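Local structure of aminofutalosine deaminase (Helicobacter pylori, 7LKK) at residues 221-226 with 230-235. The protein catalyses the hydrolytic deamination of aminofutalosine in the menaquinone pathway, as a metal-dependent member of the amidohydrolase family. Residues are numbered along the deposited sequence; the frame is centred on the assembly and turned at random.
With FE (Fe (III) ion), chain E; MCF ((8R)-3-(5-S-methyl-5-thio-beta-D-ribofuranosyl)-3,6,7,8-tetrahydroimidazo[4,5-d][1,3]diazepin-8-ol), chain J.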
loop_
_atom_site.group_PDB
_atom_site.type_symbol
_atom_site.label_atom_id
_atom_site.label_comp_id
_atom_site.label_asym_id
_atom_site.label_seq_id
_atom_site.Cartn_x
_atom_site.Cartn_y
_atom_site.Cartn_z
ATOM N N HIS A 221 -6.381 -23.207 3.572
ATOM C CA HIS A 221 -6.496 -21.992 4.370
ATOM C C HIS A 221 -6.517 -22.378 5.843
ATOM O O HIS A 221 -7.266 -23.275 6.241
ATOM C CB HIS A 221 -7.762 -21.214 4.008
ATOM C CG HIS A 221 -7.845 -20.833 2.563
ATOM N ND1 HIS A 221 -8.566 -21.561 1.641
ATOM C CD2 HIS A 221 -7.298 -19.799 1.880
ATOM C CE1 HIS A 221 -8.461 -20.992 0.454
ATOM N NE2 HIS A 221 -7.698 -19.921 0.571
ATOM N N PHE A 222 -5.698 -21.706 6.651
ATOM C CA PHE A 222 -5.531 -22.100 8.047
ATOM C C PHE A 222 -5.560 -20.875 8.947
ATOM O O PHE A 222 -4.747 -19.963 8.776
ATOM C CB PHE A 222 -4.222 -22.873 8.240
ATOM C CG PHE A 222 -4.090 -23.496 9.595
ATOM C CD1 PHE A 222 -5.024 -24.418 10.039
ATOM C CD2 PHE A 222 -3.039 -23.157 10.431
ATOM C CE1 PHE A 222 -4.912 -24.989 11.289
ATOM C CE2 PHE A 222 -2.921 -23.727 11.682
ATOM C CZ PHE A 222 -3.858 -24.644 12.112
ATOM N N LEU A 223 -6.489 -20.876 9.905
ATOM C CA LEU A 223 -6.568 -19.888 10.986
ATOM C C LEU A 223 -6.417 -18.462 10.454
ATOM O O LEU A 223 -5.532 -17.696 10.847
ATOM C CB LEU A 223 -5.542 -20.206 12.079
ATOM C CG LEU A 223 -5.753 -21.584 12.728
ATOM C CD1 LEU A 223 -4.877 -21.781 13.957
ATOM C CD2 LEU A 223 -7.217 -21.799 13.085
ATOM N N GLU A 224 -7.320 -18.122 9.539
ATOM C CA GLU A 224 -7.353 -16.828 8.876
ATOM C C GLU A 224 -8.108 -15.768 9.670
ATOM O O GLU A 224 -7.988 -14.577 9.361
ATOM C CB GLU A 224 -7.981 -16.997 7.488
ATOM C CG GLU A 224 -7.927 -15.784 6.586
ATOM C CD GLU A 224 -8.563 -16.051 5.241
ATOM O OE1 GLU A 224 -9.092 -17.167 5.042
ATOM O OE2 GLU A 224 -8.528 -15.152 4.380
ATOM N N SER A 225 -8.867 -16.160 10.691
ATOM C CA SER A 225 -9.700 -15.209 11.408
ATOM C C SER A 225 -9.805 -15.616 12.868
ATOM O O SER A 225 -9.540 -16.763 13.238
ATOM C CB SER A 225 -11.099 -15.113 10.793
ATOM O OG SER A 225 -11.792 -16.346 10.910
ATOM N N LEU A 226 -10.195 -14.645 13.697
ATOM C CA LEU A 226 -10.534 -14.948 15.082
ATOM C C LEU A 226 -11.767 -15.839 15.157
ATOM O O LEU A 226 -11.865 -16.701 16.037
ATOM C CB LEU A 226 -10.758 -13.652 15.862
ATOM C CG LEU A 226 -11.181 -13.791 17.326
ATOM C CD1 LEU A 226 -10.201 -14.666 18.096
ATOM C CD2 LEU A 226 -11.318 -12.423 17.982
ATOM N N GLU A 230 -11.869 -19.305 17.318
ATOM C CA GLU A 230 -12.821 -19.596 18.384
ATOM C C GLU A 230 -13.651 -20.830 18.060
ATOM O O GLU A 230 -14.002 -21.604 18.957
ATOM C CB GLU A 230 -13.745 -18.398 18.610
ATOM C CG GLU A 230 -13.082 -17.168 19.197
ATOM C CD GLU A 230 -13.958 -15.934 19.072
ATOM O OE1 GLU A 230 -13.467 -14.821 19.350
ATOM O OE2 GLU A 230 -15.140 -16.079 18.691
ATOM N N TRP A 231 -13.975 -21.025 16.781
ATOM C CA TRP A 231 -14.711 -22.215 16.370
ATOM C C TRP A 231 -13.852 -23.464 16.513
ATOM O O TRP A 231 -14.280 -24.462 17.104
ATOM C CB TRP A 231 -15.197 -22.055 14.930
ATOM C CG TRP A 231 -16.148 -23.126 14.476
ATOM C CD1 TRP A 231 -15.989 -23.965 13.413
ATOM C CD2 TRP A 231 -17.411 -23.462 15.066
ATOM N NE1 TRP A 231 -17.071 -24.803 13.304
ATOM C CE2 TRP A 231 -17.958 -24.515 14.307
ATOM C CE3 TRP A 231 -18.133 -22.971 16.158
ATOM C CZ2 TRP A 231 -19.191 -25.087 14.607
ATOM C CZ3 TRP A 231 -19.357 -23.544 16.455
ATOM C CH2 TRP A 231 -19.873 -24.590 15.681
ATOM N N VAL A 232 -12.632 -23.423 15.973
ATOM C CA VAL A 232 -11.771 -24.601 15.981
ATOM C C VAL A 232 -11.423 -25.004 17.408
ATOM O O VAL A 232 -11.461 -26.188 17.763
ATOM C CB VAL A 232 -10.510 -24.336 15.138
ATOM C CG1 VAL A 232 -9.438 -25.376 15.425
ATOM C CG2 VAL A 232 -10.859 -24.317 13.657
ATOM N N GLU A 233 -11.104 -24.026 18.257
ATOM C CA GLU A 233 -10.613 -24.346 19.592
ATOM C C GLU A 233 -11.744 -24.690 20.557
ATOM O O GLU A 233 -11.615 -25.631 21.347
ATOM C CB GLU A 233 -9.783 -23.183 20.140
ATOM C CG GLU A 233 -8.375 -23.093 19.563
ATOM C CD GLU A 233 -7.646 -24.426 19.565
ATOM O OE1 GLU A 233 -7.021 -24.763 18.537
ATOM O OE2 GLU A 233 -7.682 -25.132 20.595
ATOM N N ASN A 234 -12.858 -23.950 20.513
ATOM C CA ASN A 234 -13.876 -24.061 21.550
ATOM C C ASN A 234 -15.299 -24.212 21.020
ATOM O O ASN A 234 -16.242 -24.194 21.822
ATOM C CB ASN A 234 -13.812 -22.847 22.483
ATOM C CG ASN A 234 -12.546 -22.818 23.309
ATOM O OD1 ASN A 234 -12.403 -23.571 24.269
ATOM N ND2 ASN A 234 -11.613 -21.952 22.933
ATOM N N SER A 235 -15.485 -24.355 19.706
ATOM C CA SER A 235 -16.816 -24.509 19.111
ATOM C C SER A 235 -17.749 -23.373 19.525
ATOM O O SER A 235 -18.933 -23.578 19.803
ATOM C CB SER A 235 -17.425 -25.869 19.465
ATOM O OG SER A 235 -16.828 -26.910 18.713
HETATM FE FE FE E . -7.365 -18.096 -0.901
HETATM O O8 MCF J . -8.329 -17.290 0.605
HETATM C C8 MCF J . -9.247 -16.246 0.406
HETATM C C7 MCF J . -9.963 -15.840 1.690
HETATM N N6 MCF J . -10.132 -16.975 2.564
HETATM C C5 MCF J . -10.692 -18.200 2.040
HETATM N N4 MCF J . -11.108 -18.432 0.661
HETATM C C10 MCF J . -11.147 -17.592 -0.562
HETATM C C9 MCF J . -10.256 -16.548 -0.722
HETATM N N1 MCF J . -10.508 -15.983 -1.894
HETATM C C2 MCF J . -11.506 -16.630 -2.493
HETATM N N3 MCF J . -11.885 -17.619 -1.678
HETATM C C1S MCF J . -12.999 -18.561 -2.008
HETATM C C2S MCF J . -12.694 -20.038 -1.666
HETATM O O2S MCF J . -11.998 -20.632 -2.676
HETATM O O4S MCF J . -14.029 -18.284 -1.299
HETATM C C4S MCF J . -14.869 -19.664 -1.174
HETATM C C3S MCF J . -14.092 -20.636 -1.555
HETATM O O3S MCF J . -14.540 -21.134 -2.906
HETATM C C5S MCF J . -15.299 -19.861 0.270
HETATM S S5S MCF J . -16.864 -20.780 0.318
HETATM C C6S MCF J . -17.079 -21.505 1.970
#
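Leu226 and Glu230 make a local contact between the end of a strand-to-helix loop and the first turn of the helix that follows, where a strand of the amidohydrolase TIM barrel runs through a short active-site loop into helix 226-234. The backbone bond from Glu230 N to Leu226 O (2.9 Å) forms the first turn of this helix. With CG anti to the backbone N (chi1 178°), the Leu226 side chain passes at a slant across the extended chain of Glu230, whose OE1 comes 3.2 Å from Leu226 CG, a van der Waals contact of carboxylate with aliphatic carbon at the exposed margin. Deeper in, the methyls Leu223 CD2 and Val232 CG2 approach to 4.5 Å, a loose apolar contact between loop and helix. Ser225 is the N-cap, its OG accepting from the backbone N of Glu228, while the Glu228 carboxylate returns to the backbone N of Leu223 and Glu224, tying the loop to the helix start. The catalytic-site end of 221-226 faces the ligand. His221 NE2 binds the iron at 2.4 Å, alongside His79, His81 and Asp328, and its ring has C5 of the inhibitor over its centre, 3.7 Å above the plane. Extended beyond CG, Glu224 brings OE1 to inhibitor N6 at 2.7 Å, accepting a fairly straight hydrogen bond (163°). The carboxylate thus reads an N-H of the coformycin ring beside the metal-bound O8, and the capped helix start probably holds the loop that carries it.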